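Local coordinates for putative general stress protein 26 (Jannaschia sp., PDB 2QEA) that is of unknown function but probably belongs to the FMN-binding, pyridoxamine 5'-phosphate oxidase-like proteins, and carries bound calcium ions in the crystal, at residues A[34-38]-A[94-98]; A[42-48]-A[115-121]; A[19-24]-A[63-68]; A[5-9]-A[125-129]. All blocks are in the same frame, centred on the assembly; numbering follows the deposited sequence.

In the fold
Interactions 2, 3 and 4 reach one curled antiparallel sheet. Interaction 2 has its centre about 9 Å from that of interaction 1 and about 11 Å from that of interaction 3. F46 CZ lies 3.4 Å from F67 CE1, joining interactions 2 and 3, while a probable hydrogen bond from Q35 N to W45 O (2.8 Å) ties interaction 1 to strand 44-49. Interaction 4 packs helix 2-13 on the far end of strand 114-129, about 19 Å between centres from interaction 2. D38 of interaction 1 binds calcium with D11 and E14, and the E8 side chain of interaction 4 is about 8 Å from a calcium ion. Interactions 3 and 4 touch the second subunit.

Interaction 1 of 4, residues A[34-38]-A[94-98]. With CA (calcium ion), chain D; CA (calcium ion), chain E.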
# COMPACT_ATOMS: atom_id res chain seq x y z
N PRO A 34 8.66 6.51 3.78
CA PRO A 34 8.24 7.63 4.62
C PRO A 34 9.07 7.73 5.91
O PRO A 34 9.29 6.71 6.58
CB PRO A 34 6.77 7.31 4.94
CG PRO A 34 6.73 5.83 4.94
CD PRO A 34 7.67 5.40 3.85
N GLN A 35 9.54 8.93 6.22
CA GLN A 35 10.34 9.19 7.41
C GLN A 35 9.54 10.17 8.27
O GLN A 35 9.22 11.27 7.81
CB GLN A 35 11.70 9.79 7.04
CG GLN A 35 12.52 8.98 6.02
CD GLN A 35 12.89 7.58 6.51
OE1 GLN A 35 13.30 7.40 7.66
NE2 GLN A 35 12.75 6.60 5.63
N THR A 36 9.17 9.74 9.48
CA THR A 36 8.40 10.57 10.41
C THR A 36 8.87 10.39 11.86
O THR A 36 9.67 9.50 12.16
CB THR A 36 6.88 10.24 10.35
OG1 THR A 36 6.64 8.89 10.78
CG2 THR A 36 6.32 10.43 8.94
N ASP A 37 8.39 11.28 12.72
CA ASP A 37 8.66 11.25 14.15
C ASP A 37 7.35 11.67 14.83
O ASP A 37 6.86 12.77 14.57
CB ASP A 37 9.81 12.21 14.49
CG ASP A 37 10.39 12.00 15.89
OD1 ASP A 37 9.69 11.51 16.81
OD2 ASP A 37 11.58 12.33 16.07
N ASP A 38 6.80 10.80 15.68
CA ASP A 38 5.52 11.09 16.37
C ASP A 38 5.61 12.17 17.47
O ASP A 38 4.58 12.56 18.02
CB ASP A 38 4.77 9.81 16.84
CG ASP A 38 5.55 8.97 17.85
OD1 ASP A 38 6.68 9.32 18.25
OD2 ASP A 38 5.00 7.91 18.23
N ASP A 94 18.72 16.37 8.15
CA ASP A 94 19.68 15.70 9.05
C ASP A 94 19.01 14.69 10.02
O ASP A 94 19.62 13.66 10.34
CB ASP A 94 20.49 16.75 9.84
CG ASP A 94 21.66 16.15 10.63
OD1 ASP A 94 22.23 15.11 10.22
OD2 ASP A 94 22.03 16.75 11.66
N GLU A 95 17.79 14.99 10.47
CA GLU A 95 17.04 14.11 11.39
C GLU A 95 16.64 12.78 10.74
O GLU A 95 16.79 11.72 11.35
CB GLU A 95 15.78 14.81 11.92
CG GLU A 95 15.00 14.05 13.02
CD GLU A 95 13.63 14.66 13.33
OE1 GLU A 95 13.44 15.88 13.11
OE2 GLU A 95 12.75 13.91 13.80
N PHE A 96 16.13 12.86 9.50
CA PHE A 96 15.66 11.67 8.75
C PHE A 96 16.68 11.00 7.82
O PHE A 96 16.32 10.07 7.09
CB PHE A 96 14.37 12.04 8.00
CG PHE A 96 13.28 12.54 8.91
CD1 PHE A 96 12.78 11.73 9.93
CD2 PHE A 96 12.74 13.83 8.75
CE1 PHE A 96 11.77 12.18 10.79
CE2 PHE A 96 11.73 14.30 9.61
CZ PHE A 96 11.24 13.47 10.63
N TRP A 97 17.95 11.44 7.86
CA TRP A 97 19.01 10.84 7.05
C TRP A 97 19.45 9.52 7.70
O TRP A 97 19.55 9.44 8.93
CB TRP A 97 20.20 11.80 6.93
CG TRP A 97 21.19 11.40 5.90
CD1 TRP A 97 22.37 10.75 6.12
CD2 TRP A 97 21.09 11.59 4.49
NE1 TRP A 97 23.02 10.54 4.93
CE2 TRP A 97 22.26 11.05 3.91
CE3 TRP A 97 20.13 12.19 3.65
CZ2 TRP A 97 22.49 11.06 2.52
CZ3 TRP A 97 20.36 12.21 2.26
CH2 TRP A 97 21.54 11.65 1.71
N SER A 98 19.72 8.51 6.87
CA SER A 98 20.11 7.16 7.32
C SER A 98 21.26 6.55 6.51
O SER A 98 21.72 7.14 5.52
CB SER A 98 18.88 6.24 7.25
OG SER A 98 18.41 6.11 5.92
CA CA D . 8.80 7.48 18.31
CA CA E . 5.16 5.37 17.57
O HOH W 1 6.73 3.24 17.08
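The F96 ring lies against the backbone of Q35 and T36, with the Q35 side chain running past it in the opposite direction. F96 is the first residue to leave helix 90-95, and its CG stands anti to the carbonyl carbon (chi1 -57°), which carries the ring out over the 34-38 loop. Q35 O sits over the centre of one ring face; the opposite face has E95 CD above it, nearer the rim. Near the root of the ring Q35 CB packs 3.6 Å from F96 CB, and farther out F96 CE1 comes within 3.6 Å of T36 C, approaching obliquely. An alanine at F96 would remove this ring and would probably leave a gap beside the Q35-T36 backbone and the stacked W45 ring without its partner. Beyond the ring, the D37 and E95 side chains cross at about a right angle, their carboxylate planes 69° apart, and D37 OD2 meets E95 OE2 at 3.0 Å. Next, D38 bridges two calcium ions, OD1 at 2.8 Å from one and OD2 at 2.6 Å from the other. Cohesion thus rests on van der Waals packing, and the two facing acceptors would probably repel unless a proton or cation intervenes.

Interaction 2 of 4, residues A[42-48]-A[115-121]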
# COMPACT_ATOMS: atom_id res chain seq x y z
N GLY A 42 2.47 15.83 11.71
CA GLY A 42 1.92 16.82 10.77
C GLY A 42 2.37 16.64 9.33
O GLY A 42 1.60 16.94 8.42
N ALA A 43 3.62 16.19 9.13
CA ALA A 43 4.20 15.98 7.80
C ALA A 43 4.92 14.63 7.67
O ALA A 43 5.47 14.12 8.65
CB ALA A 43 5.16 17.12 7.47
N ILE A 44 4.91 14.08 6.45
CA ILE A 44 5.59 12.82 6.10
C ILE A 44 6.73 13.22 5.16
O ILE A 44 6.48 13.84 4.12
CB ILE A 44 4.65 11.81 5.41
CG1 ILE A 44 3.40 11.53 6.28
CG2 ILE A 44 5.40 10.50 5.14
CD1 ILE A 44 2.40 10.57 5.65
N TRP A 45 7.96 12.86 5.52
CA TRP A 45 9.17 13.25 4.79
C TRP A 45 9.74 12.13 3.92
O TRP A 45 9.70 10.96 4.31
CB TRP A 45 10.23 13.73 5.78
CG TRP A 45 9.74 14.83 6.69
CD1 TRP A 45 9.04 14.69 7.85
CD2 TRP A 45 9.91 16.23 6.50
NE1 TRP A 45 8.77 15.91 8.41
CE2 TRP A 45 9.29 16.89 7.59
CE3 TRP A 45 10.52 17.01 5.51
CZ2 TRP A 45 9.27 18.28 7.73
CZ3 TRP A 45 10.51 18.40 5.64
CH2 TRP A 45 9.88 19.02 6.74
N PHE A 46 10.26 12.51 2.74
CA PHE A 46 10.87 11.57 1.78
C PHE A 46 12.18 12.14 1.21
O PHE A 46 12.24 13.32 0.88
CB PHE A 46 9.93 11.28 0.60
CG PHE A 46 8.57 10.81 1.00
CD1 PHE A 46 8.30 9.45 1.17
CD2 PHE A 46 7.53 11.73 1.20
CE1 PHE A 46 7.02 9.00 1.55
CE2 PHE A 46 6.25 11.30 1.57
CZ PHE A 46 5.99 9.94 1.75
N ILE A 47 13.21 11.29 1.10
CA ILE A 47 14.50 11.65 0.51
C ILE A 47 14.51 11.00 -0.88
O ILE A 47 14.40 9.77 -0.98
CB ILE A 47 15.69 11.13 1.36
CG1 ILE A 47 15.65 11.75 2.77
CG2 ILE A 47 17.02 11.47 0.69
CD1 ILE A 47 16.76 11.27 3.69
N THR A 48 14.64 11.82 -1.93
CA THR A 48 14.65 11.35 -3.32
C THR A 48 15.68 12.10 -4.18
O THR A 48 16.34 13.02 -3.70
CB THR A 48 13.23 11.48 -3.94
OG1 THR A 48 13.21 10.88 -5.25
CG2 THR A 48 12.79 12.95 -4.03
N CYS A 115 17.23 15.55 -2.67
CA CYS A 115 16.01 16.36 -2.68
C CYS A 115 15.06 15.89 -1.57
O CYS A 115 14.56 14.76 -1.63
CB CYS A 115 15.34 16.23 -4.05
SG CYS A 115 13.73 17.01 -4.19
N LEU A 116 14.82 16.74 -0.57
CA LEU A 116 13.91 16.44 0.54
C LEU A 116 12.49 16.86 0.14
O LEU A 116 12.27 18.02 -0.21
CB LEU A 116 14.34 17.20 1.81
CG LEU A 116 13.55 16.99 3.11
CD1 LEU A 116 13.58 15.54 3.57
CD2 LEU A 116 14.09 17.90 4.21
N LEU A 117 11.55 15.90 0.18
CA LEU A 117 10.14 16.13 -0.13
C LEU A 117 9.31 16.07 1.17
O LEU A 117 9.58 15.22 2.03
CB LEU A 117 9.61 15.11 -1.14
CG LEU A 117 10.21 15.09 -2.54
CD1 LEU A 117 9.55 14.00 -3.37
CD2 LEU A 117 10.08 16.44 -3.25
N LYS A 118 8.33 16.97 1.29
CA LYS A 118 7.45 17.07 2.46
C LYS A 118 6.00 16.88 2.01
O LYS A 118 5.49 17.66 1.19
CB LYS A 118 7.62 18.46 3.10
CG LYS A 118 6.80 18.70 4.38
CD LYS A 118 6.98 20.13 4.89
CE LYS A 118 6.19 20.37 6.18
NZ LYS A 118 6.37 21.75 6.71
N PHE A 119 5.35 15.84 2.53
CA PHE A 119 3.94 15.54 2.25
C PHE A 119 3.13 15.89 3.50
O PHE A 119 3.32 15.27 4.55
CB PHE A 119 3.75 14.06 1.90
CG PHE A 119 2.31 13.69 1.61
CD1 PHE A 119 1.78 13.90 0.33
CD2 PHE A 119 1.49 13.16 2.61
CE1 PHE A 119 0.44 13.57 0.06
CE2 PHE A 119 0.15 12.83 2.35
CZ PHE A 119 -0.38 13.04 1.07
N THR A 120 2.23 16.87 3.37
CA THR A 120 1.35 17.29 4.46
C THR A 120 -0.02 16.67 4.19
O THR A 120 -0.65 17.04 3.20
CB THR A 120 1.22 18.83 4.53
OG1 THR A 120 2.51 19.42 4.74
CG2 THR A 120 0.29 19.25 5.67
N PRO A 121 -0.47 15.69 5.02
CA PRO A 121 -1.81 15.14 4.80
C PRO A 121 -2.92 16.15 5.14
O PRO A 121 -2.81 16.88 6.13
CB PRO A 121 -1.87 13.94 5.76
CG PRO A 121 -0.47 13.66 6.11
CD PRO A 121 0.19 14.99 6.13
O HOH W 2 -1.22 17.23 8.55
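I44, F46 and T48 pair in register with F119, L117 and C115, each as a hydrogen-bonded antiparallel pair, so that strand 44-49 runs alongside strand 114-129 with short segment axes 4.7 Å apart. The ladder is tight at I44, where N reaches F119 O at 2.7 Å, and very straight at L117, whose N-H points to F46 O at 177°. At the T48-C115 pair T48 N bonds C115 O well, while the return bond from C115 N to T48 O is weak. Past the ladder, a water donates to both G42 O and P121 O, bridging the two segments.

A CH-pi contact dominates the face that carries W45 and K118. The lysine chain is extended, with CG anti to its own N (chi1 -177°), and lies side by side with the indole; K118 CG stands 4.0 Å from the centroid of the W45 six-membered ring, over its face. L116 approaches the same indole at its edge, with CG 3.9 Å from W45 CE3. A43 CB touches K118 CE at 3.6 Å.

Apolar packing fills the other face. F119 CB sits at the edge of the F46 ring, 3.7 Å from CE2, and the I44 and F119 side chains lie alongside each other. T48 CG2 meets L117 CD1 at 3.5 Å. W10 and L13 of helix 2-13 cover I44, placing this face in the interior.

The chemistry therefore divides by face: a buried, largely apolar side, where the T48 hydroxyl is satisfied by T52, and a partly exposed side where the K118 methylenes cover one face of the W45 indole.

Interaction 3 of 4, residues A[19-24]-A[63-68]; sequences GMLGIK and QPAQFV
An antiparallel pair of strands, 19-23 with 63-71, forms this part of the curled sheet, consistent with the split beta-barrel of the FMN-binding family. M20 and V68, then G22 and Q66, are the hydrogen-bonded pairs, and L21 with F67 and I23 with A65 the non-hydrogen-bonded ones. M20, present as selenomethionine, gives its N-H to V68 O at 2.8 Å, almost straight (178°) and in the carbonyl plane, and V68 N answers to M20 O. The G22 N bond to Q66 O is more bent at 139°, whereas the return bond from Q66 N is straight. K24 N extends the pairing to P64 O at 3.0 Å.

F67 shapes the face it shares with L21. Its CG, anti to the backbone N (chi1 -176°), sends the ring across to strand 19-23, where L21 CB meets the ring edge 3.9 Å from F67 CD1. The ring packs directly on the CA of G19, which has no side chain in the way and lies 3.6 Å from F67 CE1. An alanine in place of F67 would lack the ring, which would probably open a gap above G19 and deprive the F46 ring of its edge-to-face neighbour.

On the other face M20 and V68 reach V68 and M20 of the second subunit, so this face contributes to the contact with that subunit. Q66, on the same face, bonds D79 through NE2; K24, just past the strand, forms a salt bridge to D81 through NZ. On its way the lysine passes over A65, its CE 3.8 Å from A65 O.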
# COMPACT_ATOMS: atom_id res chain seq x y z
N GLY A 19 5.61 3.09 1.44
CA GLY A 19 4.33 3.70 1.09
C GLY A 19 4.32 4.05 -0.39
O GLY A 19 5.39 4.14 -1.01
N MSE A 20 3.13 4.26 -0.95
CA MSE A 20 2.95 4.54 -2.37
C MSE A 20 2.60 6.02 -2.55
O MSE A 20 1.48 6.43 -2.21
CB MSE A 20 1.86 3.63 -2.94
CG MSE A 20 2.17 2.14 -2.80
SE MSE A 20 3.63 1.54 -3.93
CE MSE A 20 2.78 1.74 -5.67
N LEU A 21 3.55 6.79 -3.08
CA LEU A 21 3.42 8.26 -3.24
C LEU A 21 3.24 8.69 -4.70
O LEU A 21 3.76 8.04 -5.61
CB LEU A 21 4.68 8.93 -2.67
CG LEU A 21 4.77 10.46 -2.60
CD1 LEU A 21 3.65 11.05 -1.74
CD2 LEU A 21 6.13 10.85 -2.04
N GLY A 22 2.54 9.80 -4.89
CA GLY A 22 2.29 10.34 -6.23
C GLY A 22 1.60 11.70 -6.25
O GLY A 22 0.90 12.06 -5.30
N ILE A 23 1.84 12.44 -7.33
CA ILE A 23 1.22 13.76 -7.57
C ILE A 23 -0.07 13.47 -8.34
O ILE A 23 -0.05 12.68 -9.29
CB ILE A 23 2.15 14.69 -8.39
CG1 ILE A 23 3.48 14.90 -7.66
CG2 ILE A 23 1.48 16.04 -8.66
CD1 ILE A 23 4.49 15.74 -8.41
N LYS A 24 -1.17 14.11 -7.94
CA LYS A 24 -2.49 13.89 -8.57
C LYS A 24 -2.52 14.30 -10.04
O LYS A 24 -2.08 15.40 -10.38
CB LYS A 24 -3.62 14.59 -7.80
CG LYS A 24 -3.89 13.97 -6.44
CD LYS A 24 -5.11 14.61 -5.79
CE LYS A 24 -5.46 13.93 -4.48
NZ LYS A 24 -5.87 12.50 -4.66
N GLN A 63 2.13 20.89 -4.96
CA GLN A 63 1.14 20.23 -5.82
C GLN A 63 0.26 19.26 -5.01
O GLN A 63 0.76 18.64 -4.07
CB GLN A 63 1.85 19.41 -6.90
CG GLN A 63 2.62 20.23 -7.94
CD GLN A 63 1.73 21.07 -8.85
OE1 GLN A 63 0.55 20.77 -9.04
NE2 GLN A 63 2.31 22.12 -9.41
N PRO A 64 -1.05 19.14 -5.37
CA PRO A 64 -1.91 18.13 -4.71
C PRO A 64 -1.35 16.72 -4.94
O PRO A 64 -0.96 16.38 -6.06
CB PRO A 64 -3.27 18.29 -5.41
CG PRO A 64 -3.25 19.66 -5.95
CD PRO A 64 -1.84 19.94 -6.33
N ALA A 65 -1.28 15.92 -3.87
CA ALA A 65 -0.69 14.59 -3.92
C ALA A 65 -1.47 13.55 -3.13
O ALA A 65 -2.32 13.88 -2.29
CB ALA A 65 0.74 14.66 -3.42
N GLN A 66 -1.14 12.29 -3.41
CA GLN A 66 -1.74 11.13 -2.76
C GLN A 66 -0.63 10.27 -2.14
O GLN A 66 0.44 10.13 -2.75
CB GLN A 66 -2.52 10.29 -3.77
CG GLN A 66 -3.30 9.12 -3.16
CD GLN A 66 -4.04 8.28 -4.19
OE1 GLN A 66 -3.90 8.47 -5.40
NE2 GLN A 66 -4.84 7.34 -3.70
N PHE A 67 -0.89 9.73 -0.96
CA PHE A 67 0.02 8.81 -0.28
C PHE A 67 -0.79 7.66 0.31
O PHE A 67 -1.61 7.88 1.20
CB PHE A 67 0.84 9.53 0.80
CG PHE A 67 1.87 8.65 1.45
CD1 PHE A 67 2.91 8.09 0.69
CD2 PHE A 67 1.83 8.39 2.83
CE1 PHE A 67 3.88 7.27 1.29
CE2 PHE A 67 2.80 7.58 3.44
CZ PHE A 67 3.83 7.03 2.67
N VAL A 68 -0.57 6.46 -0.22
CA VAL A 68 -1.29 5.25 0.19
C VAL A 68 -0.37 4.38 1.04
O VAL A 68 0.79 4.16 0.67
CB VAL A 68 -1.80 4.48 -1.05
CG1 VAL A 68 -2.54 3.22 -0.64
CG2 VAL A 68 -2.71 5.36 -1.89

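Interaction 4 of 4, residues A[5-9]-A[125-129]; sequences LTHEF and EISIT
L5 and F9 of helix 2-13 meet I126, and L5 and E8 meet I128, where the helix segment crosses the strand segment at 76°, the axes of the short segments 9.4 Å apart. The packing is van der Waals, without hydrogen bonds between the segments.

Aliphatic packing is led by L5, which, with CG anti to the backbone N (chi1 -166°), slides past I126 in the opposite direction and puts CD2 3.5 Å from I126 CG2. Its CG lies 4.2 Å from I128 CG1. The glutamate takes part through its methylene: E8 CG touches I128 CG2 at 3.8 Å, the chain then bending at chi2 (64°) away toward R12, with which OE2 forms a salt bridge.

The aromatic contact is made by F9, which crosses I126 at about a right angle; I126 CD1 approaches the ring obliquely, 3.9 Å from F9 CD1.

R12 also hydrogen-bonds T129 O, so the charged neighbour of E8 ties helix 2-13 to the end of strand 114-129. F9 stands edge-to-face with F160 and rests on L76 and L80 of strand 76-87, while L5 reaches A156 of strand 153-159. On the other side of strand 114-129, E125 and S127 pack against I30 and P31 of the second subunit.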
# COMPACT_ATOMS: atom_id res chain seq x y z
N LEU A 5 -7.88 8.43 16.67
CA LEU A 5 -7.52 7.66 15.46
C LEU A 5 -6.41 8.39 14.67
O LEU A 5 -5.57 7.72 14.07
CB LEU A 5 -8.76 7.39 14.59
CG LEU A 5 -8.69 6.33 13.47
CD1 LEU A 5 -10.07 5.81 13.12
CD2 LEU A 5 -7.98 6.85 12.23
N THR A 6 -6.42 9.73 14.69
CA THR A 6 -5.37 10.55 14.05
C THR A 6 -4.03 10.37 14.78
O THR A 6 -3.01 10.18 14.13
CB THR A 6 -5.72 12.06 14.05
OG1 THR A 6 -7.05 12.26 13.56
CG2 THR A 6 -4.74 12.84 13.17
N HIS A 7 -4.05 10.46 16.12
CA HIS A 7 -2.84 10.25 16.94
C HIS A 7 -2.22 8.87 16.70
O HIS A 7 -1.00 8.76 16.58
CB HIS A 7 -3.12 10.45 18.45
CG HIS A 7 -3.30 11.87 18.86
ND1 HIS A 7 -4.53 12.40 19.21
CD2 HIS A 7 -2.42 12.89 18.98
CE1 HIS A 7 -4.39 13.67 19.53
NE2 HIS A 7 -3.12 14.00 19.40
N GLU A 8 -3.07 7.84 16.62
CA GLU A 8 -2.64 6.46 16.37
C GLU A 8 -2.06 6.25 14.96
O GLU A 8 -1.20 5.38 14.78
CB GLU A 8 -3.80 5.48 16.62
CG GLU A 8 -3.43 3.98 16.66
CD GLU A 8 -2.50 3.59 17.81
OE1 GLU A 8 -2.27 4.40 18.72
OE2 GLU A 8 -2.02 2.45 17.81
N PHE A 9 -2.54 7.02 13.98
CA PHE A 9 -1.99 7.00 12.61
C PHE A 9 -0.51 7.41 12.64
O PHE A 9 0.35 6.69 12.12
CB PHE A 9 -2.81 7.88 11.64
CG PHE A 9 -2.10 8.19 10.35
CD1 PHE A 9 -2.14 7.31 9.27
CD2 PHE A 9 -1.38 9.39 10.21
CE1 PHE A 9 -1.48 7.60 8.07
CE2 PHE A 9 -0.71 9.69 9.03
CZ PHE A 9 -0.76 8.80 7.95
N GLU A 125 -9.00 8.18 4.45
CA GLU A 125 -9.76 7.08 5.05
C GLU A 125 -8.71 6.14 5.63
O GLU A 125 -7.94 5.54 4.87
CB GLU A 125 -10.67 6.39 4.04
CG GLU A 125 -11.67 5.43 4.71
CD GLU A 125 -12.78 4.91 3.80
OE1 GLU A 125 -12.94 5.41 2.66
OE2 GLU A 125 -13.52 4.01 4.24
N ILE A 126 -8.69 6.03 6.96
CA ILE A 126 -7.69 5.27 7.72
C ILE A 126 -8.31 4.08 8.45
O ILE A 126 -9.39 4.21 9.03
CB ILE A 126 -7.03 6.19 8.80
CG1 ILE A 126 -6.34 7.41 8.16
CG2 ILE A 126 -6.02 5.41 9.67
CD1 ILE A 126 -5.84 8.42 9.17
N SER A 127 -7.63 2.93 8.41
CA SER A 127 -8.01 1.72 9.17
C SER A 127 -6.85 1.36 10.11
O SER A 127 -5.69 1.35 9.69
CB SER A 127 -8.33 0.54 8.27
OG SER A 127 -9.48 0.79 7.49
N ILE A 128 -7.19 1.10 11.37
CA ILE A 128 -6.26 0.71 12.43
C ILE A 128 -6.72 -0.67 12.89
O ILE A 128 -7.87 -0.80 13.31
CB ILE A 128 -6.34 1.73 13.60
CG1 ILE A 128 -5.94 3.15 13.15
CG2 ILE A 128 -5.48 1.32 14.78
CD1 ILE A 128 -4.51 3.28 12.68
N THR A 129 -5.86 -1.69 12.79
CA THR A 129 -6.19 -3.07 13.20
C THR A 129 -5.14 -3.69 14.12
O THR A 129 -4.01 -3.22 14.19
CB THR A 129 -6.37 -4.03 11.99
OG1 THR A 129 -5.10 -4.29 11.37
CG2 THR A 129 -7.34 -3.44 10.96